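Local structure of major extracellular endoglucanase (Xanthomonas campestris pv. campestris, 4TUF) at residues N229-A234 with G270-L275; N215-A220 with E262-Q267; G26-N31 with H110-C115. The protein hydrolyses internal beta-1,4-glucosidic linkages in cellulose, lichenin and cereal beta-D-glucans, here represented by its family 5 catalytic domain. All coordinates share one frame; numbering follows the deposited sequence.

All three contacts lie within the TIM-barrel catalytic domain. Interaction 3 comes first along the chain, joining the loops after strands 16-23 and 105-110; interactions 1 and 2 follow with their segments alternating in the order 215-220, 229-234, 262-267, 270-275. These two are neighbours, with centres about 12 Å apart: Leu233 packs on Leu216 and Leu219 of loop 215-220, while Leu274 CD1 touches Phe265 O near the C-terminal end of helix 257-266, so strand, loop and helix end pack together. Interaction 3 lies across the chain's centre, about 26 and 28 Å from interactions 1 and 2 (centre to centre), beside the probable catalytic glutamates Glu157 and Glu278.

Interaction 1: N229-A234 with G270-L275; sequences NRLLLA and GTHALL. With 2HP (dihydrogenphosphate ion), chain F; 2HP (dihydrogenphosphate ion), chain I.
Leu233 and Leu274 form a single parallel bridge of the TIM barrel, where strand 231-238 meets the residues leading into strand 276-280. Leu233 is held through both backbone polar groups: its N donates to Ala273 O (3.1 Å, 166° at the hydrogen), and its O accepts from Leu275 N (3.1 Å), the donor lying almost on the extended C=O line. Two CA-H...O contacts accompany them, from Leu274 CA to Leu233 O and from Ala234 CA to Leu275 O.

The side chains pack on either side of this backbone pairing. On one, Leu232 and Leu275 meet at about a right angle, Leu232 CD1 reaching Leu275 CG (4.0 Å) and also touching Ala273 CB. On the other, Leu233 CG stands anti to its own carbonyl carbon (chi1 -62°), which sends CD1 to His272 CB at 3.5 Å; Leu231 CD2 approaches CD2 of the same imidazole. The strand's other edge bonds to Ile193 and Val195, and Leu231 continues onto Leu224 and Ile226.

Each segment meets a phosphate near its N-terminal end. Arg230 presents its guanidinium edge to one ion, NH1 donating to phosphate O4 (3.1 Å) and NH2 to O2, while NH2 also donates to Asn229 O within the guanidinium plane. Thr271 OG1 donates to O2 of the other ion (2.7 Å), which lies at the His272 ring edge. The N and O of Leu233 are thus both satisfied by the bridge, among largely apolar side chains, whereas the charged chemistry is found near those ends, where the anion would probably offset the positive charge of Arg230.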
ATOM      1  N   ASN A 229     -18.784   4.607  -4.242  1.00 48.30           N
ATOM      2  CA  ASN A 229     -18.001   5.172  -5.335  1.00 48.63           C
ATOM      3  C   ASN A 229     -16.687   5.818  -4.873  1.00 44.02           C
ATOM      4  O   ASN A 229     -16.081   6.594  -5.616  1.00 39.81           O
ATOM      5  CB  ASN A 229     -18.843   6.183  -6.127  1.00 39.45           C
ATOM      6  CG  ASN A 229     -19.334   7.350  -5.283  1.00 41.27           C
ATOM      7  OD1 ASN A 229     -18.856   7.590  -4.170  1.00 45.37           O
ATOM      8  ND2 ASN A 229     -20.292   8.097  -5.825  1.00 36.28           N
ATOM      9  N   ARG A 230     -16.248   5.488  -3.659  1.00 32.92           N
ATOM     10  CA  ARG A 230     -14.927   5.903  -3.187  1.00 33.14           C
ATOM     11  C   ARG A 230     -14.153   4.757  -2.551  1.00 36.97           C
ATOM     12  O   ARG A 230     -12.931   4.831  -2.422  1.00 41.70           O
ATOM     13  CB  ARG A 230     -15.039   7.042  -2.173  1.00 30.97           C
ATOM     14  CG  ARG A 230     -15.585   8.334  -2.730  1.00 29.35           C
ATOM     15  CD  ARG A 230     -14.724   8.868  -3.841  1.00 29.72           C
ATOM     16  NE  ARG A 230     -15.201  10.175  -4.277  1.00 37.90           N
ATOM     17  CZ  ARG A 230     -16.142  10.351  -5.194  1.00 38.75           C
ATOM     18  NH1 ARG A 230     -16.525  11.571  -5.524  1.00 35.26           N
ATOM     19  NH2 ARG A 230     -16.701   9.304  -5.777  1.00 51.33           N
ATOM     20  N   LEU A 231     -14.860   3.710  -2.137  1.00 33.08           N
ATOM     21  CA  LEU A 231     -14.239   2.637  -1.365  1.00 29.37           C
ATOM     22  C   LEU A 231     -13.385   1.712  -2.217  1.00 33.21           C
ATOM     23  O   LEU A 231     -13.867   1.077  -3.153  1.00 35.67           O
ATOM     24  CB  LEU A 231     -15.296   1.817  -0.638  1.00 33.12           C
ATOM     25  CG  LEU A 231     -14.750   0.592   0.095  1.00 34.50           C
ATOM     26  CD1 LEU A 231     -13.751   0.986   1.181  1.00 32.01           C
ATOM     27  CD2 LEU A 231     -15.895  -0.211   0.676  1.00 36.28           C
ATOM     28  N   LEU A 232     -12.109   1.640  -1.869  1.00 37.07           N
ATOM     29  CA  LEU A 232     -11.161   0.778  -2.555  1.00 34.28           C
ATOM     30  C   LEU A 232     -10.578  -0.185  -1.529  1.00 40.29           C
ATOM     31  O   LEU A 232      -9.974   0.246  -0.547  1.00 47.60           O
ATOM     32  CB  LEU A 232     -10.069   1.618  -3.225  1.00 27.89           C
ATOM     33  CG  LEU A 232      -8.893   0.953  -3.942  1.00 39.08           C
ATOM     34  CD1 LEU A 232      -9.340   0.181  -5.181  1.00 42.12           C
ATOM     35  CD2 LEU A 232      -7.855   2.008  -4.310  1.00 36.15           C
ATOM     36  N   LEU A 233     -10.789  -1.483  -1.723  1.00 32.28           N
ATOM     37  CA  LEU A 233     -10.268  -2.471  -0.784  1.00 29.81           C
ATOM     38  C   LEU A 233      -8.842  -2.845  -1.179  1.00 39.47           C
ATOM     39  O   LEU A 233      -8.561  -3.124  -2.352  1.00 36.73           O
ATOM     40  CB  LEU A 233     -11.155  -3.712  -0.749  1.00 37.16           C
ATOM     41  CG  LEU A 233     -12.609  -3.577  -0.293  1.00 36.82           C
ATOM     42  CD1 LEU A 233     -13.301  -4.915  -0.451  1.00 38.52           C
ATOM     43  CD2 LEU A 233     -12.699  -3.104   1.151  1.00 31.47           C
ATOM     44  N   ALA A 234      -7.939  -2.845  -0.203  1.00 39.04           N
ATOM     45  CA  ALA A 234      -6.520  -3.004  -0.505  1.00 36.88           C
ATOM     46  C   ALA A 234      -5.781  -3.891   0.495  1.00 37.08           C
ATOM     47  O   ALA A 234      -4.880  -3.428   1.185  1.00 44.09           O
ATOM     48  CB  ALA A 234      -5.853  -1.632  -0.576  1.00 33.67           C
ATOM     49  N   GLY A 270     -15.670  -9.603  -6.832  1.00 46.47           N
ATOM     50  CA  GLY A 270     -16.802  -9.520  -7.736  1.00 45.89           C
ATOM     51  C   GLY A 270     -17.803  -8.435  -7.394  1.00 51.70           C
ATOM     52  O   GLY A 270     -18.624  -8.063  -8.231  1.00 55.18           O
ATOM     53  N   THR A 271     -17.740  -7.920  -6.169  1.00 56.09           N
ATOM     54  CA  THR A 271     -18.701  -6.909  -5.729  1.00 56.69           C
ATOM     55  C   THR A 271     -18.041  -5.621  -5.215  1.00 50.90           C
ATOM     56  O   THR A 271     -18.716  -4.613  -5.007  1.00 51.68           O
ATOM     57  CB  THR A 271     -19.623  -7.472  -4.631  1.00 52.72           C
ATOM     58  OG1 THR A 271     -18.827  -7.987  -3.558  1.00 57.44           O
ATOM     59  CG2 THR A 271     -20.482  -8.590  -5.189  1.00 48.42           C
ATOM     60  N   HIS A 272     -16.728  -5.655  -5.013  1.00 45.06           N
ATOM     61  CA  HIS A 272     -15.992  -4.469  -4.583  1.00 42.83           C
ATOM     62  C   HIS A 272     -14.778  -4.214  -5.460  1.00 43.41           C
ATOM     63  O   HIS A 272     -14.141  -5.152  -5.934  1.00 50.76           O
ATOM     64  CB  HIS A 272     -15.530  -4.605  -3.133  1.00 42.99           C
ATOM     65  CG  HIS A 272     -16.641  -4.623  -2.133  1.00 46.94           C
ATOM     66  ND1 HIS A 272     -17.336  -5.770  -1.813  1.00 49.93           N
ATOM     67  CD2 HIS A 272     -17.168  -3.637  -1.370  1.00 48.76           C
ATOM     68  CE1 HIS A 272     -18.248  -5.487  -0.900  1.00 53.77           C
ATOM     69  NE2 HIS A 272     -18.168  -4.200  -0.615  1.00 56.42           N
ATOM     70  N   ALA A 273     -14.452  -2.942  -5.672  1.00 45.12           N
ATOM     71  CA  ALA A 273     -13.177  -2.590  -6.283  1.00 42.32           C
ATOM     72  C   ALA A 273     -12.081  -3.098  -5.366  1.00 38.22           C
ATOM     73  O   ALA A 273     -12.080  -2.788  -4.173  1.00 39.02           O
ATOM     74  CB  ALA A 273     -13.056  -1.090  -6.492  1.00 34.46           C
ATOM     75  N   LEU A 274     -11.166  -3.894  -5.912  1.00 45.02           N
ATOM     76  CA  LEU A 274     -10.133  -4.518  -5.098  1.00 36.01           C
ATOM     77  C   LEU A 274      -8.799  -4.624  -5.821  1.00 40.66           C
ATOM     78  O   LEU A 274      -8.735  -4.889  -7.021  1.00 46.45           O
ATOM     79  CB  LEU A 274     -10.596  -5.903  -4.641  1.00 48.29           C
ATOM     80  CG  LEU A 274      -9.790  -6.650  -3.572  1.00 45.79           C
ATOM     81  CD1 LEU A 274     -10.714  -7.540  -2.756  1.00 43.74           C
ATOM     82  CD2 LEU A 274      -8.674  -7.484  -4.193  1.00 41.35           C
ATOM     83  N   LEU A 275      -7.734  -4.396  -5.066  1.00 44.14           N
ATOM     84  CA  LEU A 275      -6.374  -4.614  -5.528  1.00 43.30           C
ATOM     85  C   LEU A 275      -5.506  -4.915  -4.310  1.00 48.06           C
ATOM     86  O   LEU A 275      -5.949  -4.742  -3.177  1.00 57.18           O
ATOM     87  CB  LEU A 275      -5.851  -3.396  -6.300  1.00 42.21           C
ATOM     88  CG  LEU A 275      -5.991  -1.982  -5.713  1.00 39.42           C
ATOM     89  CD1 LEU A 275      -5.102  -1.746  -4.504  1.00 40.66           C
ATOM     90  CD2 LEU A 275      -5.690  -0.943  -6.782  1.00 35.41           C
TER
HETATM   91  P   2HP F 402     -18.872  10.986  -8.466  1.00110.12           P
HETATM   92  O1  2HP F 402     -20.013  11.323  -9.398  1.00111.29           O
HETATM   93  O2  2HP F 402     -18.773   9.485  -8.332  1.00111.57           O
HETATM   94  O3  2HP F 402     -17.576  11.527  -9.027  1.00111.00           O
HETATM   95  O4  2HP F 402     -19.129  11.606  -7.112  1.00107.04           O
HETATM   96  P   2HP I 405     -20.377  -8.725  -0.100  1.00118.76           P
HETATM   97  O1  2HP I 405     -21.546  -8.298  -0.959  1.00117.34           O
HETATM   98  O2  2HP I 405     -19.104  -8.591  -0.899  1.00118.63           O
HETATM   99  O3  2HP I 405     -20.301  -7.843   1.125  1.00120.55           O
HETATM  100  O4  2HP I 405     -20.548 -10.162   0.337  1.00117.05           O

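Interaction 2: N215-A220 with E262-Q267; sequences NLQPLA and ERHFGQ
Leu216 N donates to His264 O (2.8 Å, 152° at the hydrogen), lying in the carbonyl plane, and this bond fastens the loop 215-220 to the last turns of helix 257-266. Around it the packing is close. Leu216 CD1 rests on Phe265 CB at 4.0 Å, and both side chains also touch Pro235 on the barrel strand 231-238. Beside them, Asn215 OD1 accepts from Gln217 N, an Asx turn, and from Gln217 NE2 (2.6 Å); the two donors come from opposite faces of the Asn215 amide. Gln217 OE1 is engaged too, by Thr206 N, so its amide is fixed at both ends as NE2 meets the edge of the His264 ring. Arg263 lays its aliphatic part against the same amide, with Arg263 CG 3.4 Å from Gln217 OE1.

The contact joins a barrel loop to the helix that follows strand 231-238, at a point where that helix widens into a pi-type turn. Toward solvent the fit is looser. Exposed Gln267 folds back so that NE2 bonds Arg263 O (2.8 Å), and the same NE2 comes no nearer to Gln217 than 4.1 Å, at CG.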
ATOM      1  N   ASN A 215      -6.899  -9.974   5.986  1.00 32.92           N
ATOM      2  CA  ASN A 215      -8.197 -10.636   6.119  1.00 32.35           C
ATOM      3  C   ASN A 215      -9.368  -9.686   5.923  1.00 36.62           C
ATOM      4  O   ASN A 215      -9.521  -8.718   6.666  1.00 32.10           O
ATOM      5  CB  ASN A 215      -8.320 -11.307   7.489  1.00 36.40           C
ATOM      6  CG  ASN A 215      -9.551 -12.199   7.602  1.00 33.80           C
ATOM      7  OD1 ASN A 215     -10.162 -12.572   6.600  1.00 32.21           O
ATOM      8  ND2 ASN A 215      -9.912 -12.548   8.828  1.00 27.85           N
ATOM      9  N   LEU A 216     -10.207  -9.979   4.936  1.00 40.45           N
ATOM     10  CA  LEU A 216     -11.376  -9.153   4.666  1.00 38.91           C
ATOM     11  C   LEU A 216     -12.691  -9.878   4.963  1.00 42.46           C
ATOM     12  O   LEU A 216     -13.773  -9.325   4.732  1.00 37.33           O
ATOM     13  CB  LEU A 216     -11.364  -8.685   3.215  1.00 32.63           C
ATOM     14  CG  LEU A 216     -10.438  -7.520   2.894  1.00 28.03           C
ATOM     15  CD1 LEU A 216     -10.442  -7.284   1.401  1.00 29.50           C
ATOM     16  CD2 LEU A 216     -10.896  -6.280   3.635  1.00 27.54           C
ATOM     17  N   GLN A 217     -12.594 -11.103   5.474  1.00 38.44           N
ATOM     18  CA  GLN A 217     -13.773 -11.938   5.723  1.00 43.86           C
ATOM     19  C   GLN A 217     -14.917 -11.255   6.495  1.00 42.59           C
ATOM     20  O   GLN A 217     -16.076 -11.410   6.110  1.00 44.26           O
ATOM     21  CB  GLN A 217     -13.370 -13.217   6.465  1.00 40.09           C
ATOM     22  CG  GLN A 217     -12.722 -14.284   5.606  1.00 34.65           C
ATOM     23  CD  GLN A 217     -12.078 -15.368   6.446  1.00 42.67           C
ATOM     24  OE1 GLN A 217     -12.642 -16.445   6.632  1.00 46.22           O
ATOM     25  NE2 GLN A 217     -10.891 -15.080   6.972  1.00 39.75           N
ATOM     26  N   PRO A 218     -14.611 -10.503   7.577  1.00 34.13           N
ATOM     27  CA  PRO A 218     -15.729  -9.928   8.341  1.00 34.24           C
ATOM     28  C   PRO A 218     -16.560  -8.882   7.584  1.00 41.08           C
ATOM     29  O   PRO A 218     -17.628  -8.496   8.064  1.00 51.04           O
ATOM     30  CB  PRO A 218     -15.030  -9.283   9.544  1.00 29.14           C
ATOM     31  CG  PRO A 218     -13.761 -10.030   9.693  1.00 29.08           C
ATOM     32  CD  PRO A 218     -13.329 -10.310   8.281  1.00 32.14           C
ATOM     33  N   LEU A 219     -16.089  -8.442   6.422  1.00 39.63           N
ATOM     34  CA  LEU A 219     -16.844  -7.506   5.588  1.00 34.90           C
ATOM     35  C   LEU A 219     -18.155  -8.123   5.092  1.00 36.00           C
ATOM     36  O   LEU A 219     -19.095  -7.419   4.724  1.00 37.06           O
ATOM     37  CB  LEU A 219     -15.988  -7.052   4.402  1.00 29.55           C
ATOM     38  CG  LEU A 219     -16.601  -6.099   3.380  1.00 37.05           C
ATOM     39  CD1 LEU A 219     -17.077  -4.821   4.062  1.00 43.12           C
ATOM     40  CD2 LEU A 219     -15.594  -5.782   2.290  1.00 36.40           C
ATOM     41  N   ALA A 220     -18.219  -9.447   5.085  1.00 39.16           N
ATOM     42  CA  ALA A 220     -19.425 -10.133   4.641  1.00 41.77           C
ATOM     43  C   ALA A 220     -20.553  -9.990   5.663  1.00 44.56           C
ATOM     44  O   ALA A 220     -21.730 -10.041   5.308  1.00 48.45           O
ATOM     45  CB  ALA A 220     -19.126 -11.601   4.377  1.00 42.67           C
ATOM     46  N   GLU A 262      -8.882 -16.688  -2.039  1.00 40.42           N
ATOM     47  CA  GLU A 262     -10.307 -16.443  -2.226  1.00 41.44           C
ATOM     48  C   GLU A 262     -10.972 -16.130  -0.893  1.00 42.05           C
ATOM     49  O   GLU A 262     -11.684 -15.137  -0.768  1.00 44.01           O
ATOM     50  CB  GLU A 262     -10.981 -17.647  -2.889  1.00 40.22           C
ATOM     51  CG  GLU A 262     -12.468 -17.469  -3.162  1.00 41.10           C
ATOM     52  CD  GLU A 262     -12.747 -16.597  -4.375  1.00 53.56           C
ATOM     53  OE1 GLU A 262     -11.782 -16.102  -5.002  1.00 56.35           O
ATOM     54  OE2 GLU A 262     -13.939 -16.410  -4.704  1.00 61.33           O
ATOM     55  N   ARG A 263     -10.713 -16.971   0.102  1.00 40.86           N
ATOM     56  CA  ARG A 263     -11.257 -16.782   1.442  1.00 42.24           C
ATOM     57  C   ARG A 263     -10.898 -15.438   2.072  1.00 46.41           C
ATOM     58  O   ARG A 263     -11.765 -14.738   2.594  1.00 46.21           O
ATOM     59  CB  ARG A 263     -10.782 -17.901   2.367  1.00 40.87           C
ATOM     60  CG  ARG A 263     -11.278 -17.745   3.788  1.00 46.99           C
ATOM     61  CD  ARG A 263     -11.379 -19.082   4.486  1.00 59.92           C
ATOM     62  NE  ARG A 263     -10.073 -19.647   4.799  1.00 64.61           N
ATOM     63  CZ  ARG A 263      -9.760 -20.927   4.636  1.00 71.21           C
ATOM     64  NH1 ARG A 263     -10.660 -21.772   4.151  1.00 68.81           N
ATOM     65  NH2 ARG A 263      -8.547 -21.360   4.953  1.00 77.16           N
ATOM     66  N   HIS A 264      -9.603 -15.135   2.114  1.00 43.77           N
ATOM     67  CA  HIS A 264      -9.093 -13.899   2.708  1.00 39.10           C
ATOM     68  C   HIS A 264      -9.452 -12.583   2.016  1.00 38.70           C
ATOM     69  O   HIS A 264      -9.820 -11.629   2.679  1.00 39.79           O
ATOM     70  CB  HIS A 264      -7.581 -13.991   2.889  1.00 31.73           C
ATOM     71  CG  HIS A 264      -7.155 -15.010   3.894  1.00 33.71           C
ATOM     72  ND1 HIS A 264      -5.870 -15.493   3.962  1.00 37.10           N
ATOM     73  CD2 HIS A 264      -7.843 -15.640   4.871  1.00 36.67           C
ATOM     74  CE1 HIS A 264      -5.783 -16.375   4.938  1.00 32.03           C
ATOM     75  NE2 HIS A 264      -6.968 -16.482   5.505  1.00 36.38           N
ATOM     76  N   PHE A 265      -9.358 -12.526   0.693  1.00 37.80           N
ATOM     77  CA  PHE A 265      -9.760 -11.318  -0.012  1.00 39.19           C
ATOM     78  C   PHE A 265     -10.538 -11.498  -1.295  1.00 41.74           C
ATOM     79  O   PHE A 265     -11.286 -10.659  -1.680  1.00 38.71           O
ATOM     80  CB  PHE A 265      -8.562 -10.405  -0.265  1.00 36.23           C
ATOM     81  CG  PHE A 265      -7.466 -11.039  -1.036  1.00 35.32           C
ATOM     82  CD1 PHE A 265      -6.506 -11.729  -0.400  1.00 37.67           C
ATOM     83  CD2 PHE A 265      -7.414 -10.938  -2.386  1.00 35.28           C
ATOM     84  CE1 PHE A 265      -5.505 -12.316  -1.094  1.00 39.46           C
ATOM     85  CE2 PHE A 265      -6.420 -11.526  -3.097  1.00 36.65           C
ATOM     86  CZ  PHE A 265      -5.463 -12.218  -2.447  1.00 35.32           C
ATOM     87  N   GLY A 266     -10.288 -12.594  -1.971  1.00 45.17           N
ATOM     88  CA  GLY A 266     -10.684 -12.787  -3.345  1.00 46.12           C
ATOM     89  C   GLY A 266     -12.153 -12.809  -3.596  1.00 46.40           C
ATOM     90  O   GLY A 266     -12.645 -12.343  -4.582  1.00 46.36           O
ATOM     91  N   GLN A 267     -12.850 -13.405  -2.672  1.00 41.63           N
ATOM     92  CA  GLN A 267     -14.301 -13.543  -2.769  1.00 43.10           C
ATOM     93  C   GLN A 267     -15.030 -12.200  -2.846  1.00 44.50           C
ATOM     94  O   GLN A 267     -16.213 -12.147  -3.190  1.00 45.05           O
ATOM     95  CB  GLN A 267     -14.828 -14.341  -1.577  1.00 41.33           C
ATOM     96  CG  GLN A 267     -14.435 -13.742  -0.236  1.00 45.97           C
ATOM     97  CD  GLN A 267     -15.192 -14.349   0.923  1.00 47.48           C
ATOM     98  OE1 GLN A 267     -16.416 -14.460   0.889  1.00 55.28           O
ATOM     99  NE2 GLN A 267     -14.467 -14.747   1.958  1.00 42.90           N
TER

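Interaction 3: G26-N31 with H110-C115; sequences GFETGN and HHTPDC. With 2HP (dihydrogenphosphate ion), chain J.
Glu28 and His111 lie side by side and point the same way where two barrel loops meet, Glu28 CG against His111 CD2 (3.6 Å) and the CB atoms also in contact. The carboxylate and ring planes are 67° apart, and it is Glu28 CG that meets the imidazole. Thr112 CG2 adds to this packing against Glu28 CB (3.8 Å), and the side chains of Glu28 and His111 both touch Pro60 of strand 56-61.

Of polar contacts across the loops there is a CA-H...O approach, Cys115 CA to Glu28 O (3.3 Å); no conventional hydrogen bond spans them.

Such bonds instead shape each loop from within. Residues 26-29 make a type I turn in which Gly26 O accepts from Thr29 N and, at 2.8 Å, from Thr29 OG1. With CG lodged between its backbone N and carbonyl carbon and a further bend at chi2 (-63°), Glu28 curls back, its OE1 accepting from Gly26 N (2.9 Å) through the syn lone pair. Asn31 N closes an ST turn on Thr29 OG1, and Asp114 N closes another on Thr112 OG1 (3.2 Å), which also bonds Gly117 O. A phosphate sits beside the Asp114 carboxylate and is bonded by Gly117 N.

Covalently, Cys115 is tied to Cys62 by a disulfide.

His111, whose ND1 is bonded to Asp109, brings its side chain within about 4 Å of that of Glu278, the probable nucleophile. With Glu28's carboxylate turned onto its own turn, the loops meet mainly through carbon atoms and the carbonyl oxygen of Glu28, while most of the hydrogen bonds named lie within each loop, beside the probable active site.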
ATOM      1  N   GLY A  26      10.420   5.108   2.822  1.00 41.09           N
ATOM      2  CA  GLY A  26      11.402   6.046   3.317  1.00 40.23           C
ATOM      3  C   GLY A  26      10.753   7.109   4.182  1.00 46.73           C
ATOM      4  O   GLY A  26      11.207   7.371   5.298  1.00 50.77           O
ATOM      5  N   PHE A  27       9.678   7.712   3.676  1.00 39.53           N
ATOM      6  CA  PHE A  27       9.026   8.829   4.359  1.00 35.09           C
ATOM      7  C   PHE A  27       8.364   8.417   5.675  1.00 40.62           C
ATOM      8  O   PHE A  27       7.899   9.271   6.430  1.00 48.16           O
ATOM      9  CB  PHE A  27       7.981   9.484   3.447  1.00 36.23           C
ATOM     10  CG  PHE A  27       8.563  10.376   2.382  1.00 42.61           C
ATOM     11  CD1 PHE A  27       9.113  11.604   2.713  1.00 45.42           C
ATOM     12  CD2 PHE A  27       8.547   9.994   1.049  1.00 42.07           C
ATOM     13  CE1 PHE A  27       9.648  12.427   1.740  1.00 42.99           C
ATOM     14  CE2 PHE A  27       9.078  10.812   0.072  1.00 40.72           C
ATOM     15  CZ  PHE A  27       9.631  12.030   0.416  1.00 42.46           C
ATOM     16  N   GLU A  28       8.312   7.117   5.950  1.00 36.13           N
ATOM     17  CA  GLU A  28       7.697   6.639   7.182  1.00 37.14           C
ATOM     18  C   GLU A  28       8.757   6.146   8.157  1.00 35.72           C
ATOM     19  O   GLU A  28       8.444   5.493   9.151  1.00 40.77           O
ATOM     20  CB  GLU A  28       6.676   5.531   6.885  1.00 41.22           C
ATOM     21  CG  GLU A  28       7.245   4.118   6.743  1.00 49.27           C
ATOM     22  CD  GLU A  28       8.214   3.959   5.579  1.00 52.92           C
ATOM     23  OE1 GLU A  28       8.273   4.853   4.701  1.00 49.03           O
ATOM     24  OE2 GLU A  28       8.917   2.923   5.546  1.00 53.07           O
ATOM     25  N   THR A  29      10.014   6.476   7.875  1.00 33.43           N
ATOM     26  CA  THR A  29      11.122   6.007   8.698  1.00 34.97           C
ATOM     27  C   THR A  29      11.856   7.142   9.398  1.00 39.27           C
ATOM     28  O   THR A  29      11.519   8.315   9.233  1.00 35.59           O
ATOM     29  CB  THR A  29      12.144   5.226   7.865  1.00 37.61           C
ATOM     30  OG1 THR A  29      12.936   6.147   7.105  1.00 37.87           O
ATOM     31  CG2 THR A  29      11.436   4.252   6.930  1.00 33.40           C
ATOM     32  N   GLY A  30      12.878   6.777  10.167  1.00 43.34           N
ATOM     33  CA  GLY A  30      13.657   7.738  10.918  1.00 36.34           C
ATOM     34  C   GLY A  30      14.340   8.774  10.054  1.00 43.39           C
ATOM     35  O   GLY A  30      14.687   9.847  10.539  1.00 49.10           O
ATOM     36  N   ASN A  31      14.529   8.455   8.775  1.00 42.67           N
ATOM     37  CA  ASN A  31      15.161   9.367   7.822  1.00 38.81           C
ATOM     38  C   ASN A  31      14.213  10.437   7.291  1.00 41.09           C
ATOM     39  O   ASN A  31      14.658  11.503   6.867  1.00 48.15           O
ATOM     40  CB  ASN A  31      15.739   8.583   6.646  1.00 43.64           C
ATOM     41  CG  ASN A  31      16.885   7.680   7.052  1.00 46.82           C
ATOM     42  OD1 ASN A  31      17.501   7.869   8.103  1.00 46.72           O
ATOM     43  ND2 ASN A  31      17.186   6.694   6.213  1.00 44.52           N
ATOM     44  N   HIS A 110      -0.774   6.008   5.436  1.00 32.28           N
ATOM     45  CA  HIS A 110      -0.455   6.296   6.835  1.00 27.36           C
ATOM     46  C   HIS A 110       0.144   5.049   7.463  1.00 35.30           C
ATOM     47  O   HIS A 110      -0.579   4.179   7.963  1.00 35.92           O
ATOM     48  CB  HIS A 110      -1.701   6.737   7.603  1.00 27.38           C
ATOM     49  CG  HIS A 110      -1.405   7.306   8.954  1.00 33.55           C
ATOM     50  ND1 HIS A 110      -0.835   6.562   9.967  1.00 33.23           N
ATOM     51  CD2 HIS A 110      -1.594   8.549   9.458  1.00 30.12           C
ATOM     52  CE1 HIS A 110      -0.681   7.324  11.036  1.00 33.20           C
ATOM     53  NE2 HIS A 110      -1.137   8.534  10.754  1.00 35.86           N
ATOM     54  N   HIS A 111       1.469   4.965   7.445  1.00 30.95           N
ATOM     55  CA  HIS A 111       2.134   3.681   7.622  1.00 28.67           C
ATOM     56  C   HIS A 111       2.427   3.348   9.074  1.00 32.87           C
ATOM     57  O   HIS A 111       2.197   2.220   9.525  1.00 31.48           O
ATOM     58  CB  HIS A 111       3.431   3.666   6.816  1.00 35.74           C
ATOM     59  CG  HIS A 111       3.852   2.303   6.372  1.00 33.93           C
ATOM     60  ND1 HIS A 111       3.304   1.681   5.272  1.00 35.11           N
ATOM     61  CD2 HIS A 111       4.773   1.446   6.874  1.00 32.58           C
ATOM     62  CE1 HIS A 111       3.870   0.495   5.117  1.00 40.54           C
ATOM     63  NE2 HIS A 111       4.764   0.330   6.075  1.00 34.53           N
ATOM     64  N   THR A 112       2.949   4.326   9.804  1.00 35.63           N
ATOM     65  CA  THR A 112       3.337   4.107  11.192  1.00 39.12           C
ATOM     66  C   THR A 112       3.119   5.363  12.010  1.00 45.77           C
ATOM     67  O   THR A 112       3.363   6.466  11.524  1.00 55.40           O
ATOM     68  CB  THR A 112       4.812   3.677  11.309  1.00 38.29           C
ATOM     69  OG1 THR A 112       5.240   3.806  12.672  1.00 45.09           O
ATOM     70  CG2 THR A 112       5.691   4.548  10.437  1.00 36.87           C
ATOM     71  N   PRO A 113       2.654   5.200  13.259  1.00 41.46           N
ATOM     72  CA  PRO A 113       2.408   6.338  14.154  1.00 35.77           C
ATOM     73  C   PRO A 113       3.671   6.969  14.732  1.00 38.96           C
ATOM     74  O   PRO A 113       3.570   8.068  15.276  1.00 47.87           O
ATOM     75  CB  PRO A 113       1.570   5.718  15.277  1.00 37.21           C
ATOM     76  CG  PRO A 113       2.002   4.287  15.309  1.00 39.39           C
ATOM     77  CD  PRO A 113       2.255   3.919  13.870  1.00 37.16           C
ATOM     78  N   ASP A 114       4.824   6.306  14.620  1.00 35.79           N
ATOM     79  CA  ASP A 114       6.029   6.775  15.306  1.00 39.37           C
ATOM     80  C   ASP A 114       7.319   6.598  14.520  1.00 48.03           C
ATOM     81  O   ASP A 114       8.396   6.513  15.112  1.00 46.37           O
ATOM     82  CB  ASP A 114       6.182   6.062  16.658  1.00 53.55           C
ATOM     83  CG  ASP A 114       6.196   4.536  16.535  1.00 64.30           C
ATOM     84  OD1 ASP A 114       6.612   3.998  15.484  1.00 66.32           O
ATOM     85  OD2 ASP A 114       5.790   3.867  17.509  1.00 69.89           O
ATOM     86  N   CYS A 115       7.211   6.529  13.198  1.00 55.13           N
ATOM     87  CA  CYS A 115       8.390   6.405  12.342  1.00 53.50           C
ATOM     88  C   CYS A 115       9.236   5.177  12.705  1.00 53.51           C
ATOM     89  O   CYS A 115      10.458   5.180  12.547  1.00 65.83           O
ATOM     90  CB  CYS A 115       9.228   7.693  12.411  1.00 41.57           C
ATOM     91  SG  CYS A 115       8.462   9.084  11.532  1.00134.10           S
TER
HETATM   92  P   2HP J 406       7.993   0.326  18.081  1.00112.13           P
HETATM   93  O1  2HP J 406       7.595   1.412  17.107  1.00108.99           O
HETATM   94  O2  2HP J 406       6.991  -0.805  18.018  1.00114.78           O
HETATM   95  O3  2HP J 406       9.358  -0.197  17.707  1.00111.46           O
HETATM   96  O4  2HP J 406       8.023   0.884  19.487  1.00110.88           O